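Local coordinates for hypothetical protein SP2199 (Streptococcus pneumoniae TIGR4, PDB 2IBO) that is of unknown function but belongs to the thiamine-binding protein family of the MTH1187-YkoF clan, so it may bind thiamine or a related molecule, at residues M1-A6 / G47-L52. Residues are numbered along the deposited sequence; the frame is centred on the assembly and turned at random.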
loop_
_atom_site.group_PDB
_atom_site.type_symbol
_atom_site.label_atom_id
_atom_site.label_comp_id
_atom_site.label_asym_id
_atom_site.label_seq_id
_atom_site.Cartn_x
_atom_site.Cartn_y
_atom_site.Cartn_z
HETATM N N MSE A 1 5.341 -1.809 -21.929
HETATM C CA MSE A 1 5.625 -3.267 -22.030
HETATM C C MSE A 1 5.843 -3.932 -20.669
HETATM O O MSE A 1 4.879 -4.214 -19.964
HETATM C CB MSE A 1 6.848 -3.504 -22.914
HETATM C CG MSE A 1 7.223 -4.970 -23.081
HETATM SE SE MSE A 1 8.772 -5.171 -24.223
HETATM C CE MSE A 1 10.085 -4.268 -23.078
ATOM N N LYS A 2 7.101 -4.181 -20.303
ATOM C CA LYS A 2 7.417 -4.847 -19.039
ATOM C C LYS A 2 6.690 -4.271 -17.835
ATOM O O LYS A 2 6.619 -3.046 -17.660
ATOM C CB LYS A 2 8.924 -4.828 -18.778
ATOM C CG LYS A 2 9.666 -6.023 -19.352
ATOM C CD LYS A 2 11.174 -5.907 -19.149
ATOM C CE LYS A 2 11.751 -4.739 -19.958
ATOM N NZ LYS A 2 13.231 -4.586 -19.826
ATOM N N ALA A 3 6.143 -5.170 -17.009
ATOM C CA ALA A 3 5.419 -4.761 -15.815
ATOM C C ALA A 3 5.376 -5.844 -14.757
ATOM O O ALA A 3 5.468 -7.027 -15.056
ATOM C CB ALA A 3 4.018 -4.357 -16.182
ATOM N N SER A 4 5.246 -5.428 -13.508
ATOM C CA SER A 4 5.164 -6.372 -12.413
ATOM C C SER A 4 3.998 -5.907 -11.552
ATOM O O SER A 4 3.811 -4.709 -11.350
ATOM C CB SER A 4 6.460 -6.391 -11.610
ATOM O OG SER A 4 6.521 -7.550 -10.797
ATOM N N ILE A 5 3.219 -6.865 -11.062
ATOM C CA ILE A 5 2.032 -6.609 -10.257
ATOM C C ILE A 5 2.102 -7.456 -9.006
ATOM O O ILE A 5 2.394 -8.648 -9.076
ATOM C CB ILE A 5 0.761 -7.008 -11.060
ATOM C CG1 ILE A 5 0.539 -6.006 -12.183
ATOM C CG2 ILE A 5 -0.449 -7.136 -10.163
ATOM C CD1 ILE A 5 0.431 -4.596 -11.687
ATOM N N ALA A 6 1.851 -6.843 -7.857
ATOM C CA ALA A 6 1.853 -7.568 -6.594
ATOM C C ALA A 6 0.405 -7.498 -6.136
ATOM O O ALA A 6 -0.188 -6.414 -6.094
ATOM C CB ALA A 6 2.769 -6.881 -5.603
ATOM N N GLY A 47 5.260 -9.888 -16.144
ATOM C CA GLY A 47 4.967 -10.043 -17.561
ATOM C C GLY A 47 4.603 -8.731 -18.233
ATOM O O GLY A 47 4.911 -7.655 -17.706
ATOM N N GLU A 48 3.945 -8.814 -19.394
ATOM C CA GLU A 48 3.523 -7.636 -20.172
ATOM C C GLU A 48 2.445 -6.841 -19.433
ATOM O O GLU A 48 1.523 -7.409 -18.851
ATOM C CB GLU A 48 2.978 -8.065 -21.536
ATOM C CG GLU A 48 4.016 -8.586 -22.502
ATOM C CD GLU A 48 5.007 -7.521 -22.920
ATOM O OE1 GLU A 48 4.564 -6.439 -23.368
ATOM O OE2 GLU A 48 6.229 -7.768 -22.806
ATOM N N PHE A 49 2.548 -5.520 -19.473
ATOM C CA PHE A 49 1.579 -4.687 -18.784
ATOM C C PHE A 49 0.150 -5.064 -19.136
ATOM O O PHE A 49 -0.684 -5.261 -18.242
ATOM C CB PHE A 49 1.817 -3.204 -19.093
ATOM C CG PHE A 49 0.963 -2.282 -18.271
ATOM C CD1 PHE A 49 0.940 -2.393 -16.885
ATOM C CD2 PHE A 49 0.168 -1.317 -18.879
ATOM C CE1 PHE A 49 0.136 -1.567 -16.115
ATOM C CE2 PHE A 49 -0.644 -0.479 -18.114
ATOM C CZ PHE A 49 -0.655 -0.607 -16.725
ATOM N N ASP A 50 -0.125 -5.176 -20.437
ATOM C CA ASP A 50 -1.467 -5.516 -20.921
ATOM C C ASP A 50 -2.057 -6.777 -20.294
ATOM O O ASP A 50 -3.199 -6.766 -19.821
ATOM C CB ASP A 50 -1.459 -5.664 -22.447
ATOM C CG ASP A 50 -1.559 -4.331 -23.165
ATOM O OD1 ASP A 50 -1.409 -4.321 -24.410
ATOM O OD2 ASP A 50 -1.793 -3.295 -22.493
ATOM N N GLU A 51 -1.277 -7.857 -20.286
ATOM C CA GLU A 51 -1.742 -9.118 -19.714
ATOM C C GLU A 51 -1.958 -9.036 -18.191
ATOM O O GLU A 51 -2.927 -9.591 -17.665
ATOM C CB GLU A 51 -0.762 -10.257 -20.061
ATOM C CG GLU A 51 0.514 -10.330 -19.210
ATOM C CD GLU A 51 1.476 -11.442 -19.659
ATOM O OE1 GLU A 51 2.202 -11.245 -20.661
ATOM O OE2 GLU A 51 1.502 -12.516 -19.013
ATOM N N LEU A 52 -1.070 -8.342 -17.483
ATOM C CA LEU A 52 -1.215 -8.226 -16.045
ATOM C C LEU A 52 -2.468 -7.438 -15.696
ATOM O O LEU A 52 -3.198 -7.822 -14.790
ATOM C CB LEU A 52 0.018 -7.574 -15.422
ATOM C CG LEU A 52 1.364 -8.309 -15.562
ATOM C CD1 LEU A 52 2.446 -7.554 -14.789
ATOM C CD2 LEU A 52 1.245 -9.728 -15.046
#
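The ring of Phe49 meets Ala3 edge-on, with the Ala3 methyl near the ring plane and CB 3.7 Å from Phe49 CD1. Phe49 CG lies anti to the backbone N (chi1 -172°), which carries the ring away from the strand and leaves CD1 to touch the methyl. Val78 of strand 70-79 and Lys57 of the second subunit also pack on Phe49. The Glu48 side chain bends at chi2 (-66°) and brings its carboxylate beside CG of the selenomethionine Met1. Met1 is poorly ordered, so the detail of this approach is doubtful. Leu52 CD1 packs against Ala3 CB (3.8 Å) and Ile5 CG1 (3.6 Å), and the Ile5 and Leu52 side chains run past each other in opposite directions. Backbone bonds fix the register. Ala3 N donates to Gly47 O (2.9 Å), and Gly47 N returns a nearly straight bond to Ala3 O (3.1 Å). Two residues further along, past the non-hydrogen-bonded Lys2-Glu48 pair, Phe49 N reaches Met1 O at 2.7 Å, tilted 24° from the carbonyl plane. The N-H of the first helical residue is thus met by a carbonyl just ahead of strand 2-11. Glu48 is the N-cap, and its own N makes a weak bond to Glu51 OE1. Here strand 43-46 gives way to helix 49-64, which packs on one face of the antiparallel sheet (order 35-38, 43-46, 2-11, 70-79) of a ferredoxin-like beta-alpha-beta-beta-alpha-beta fold.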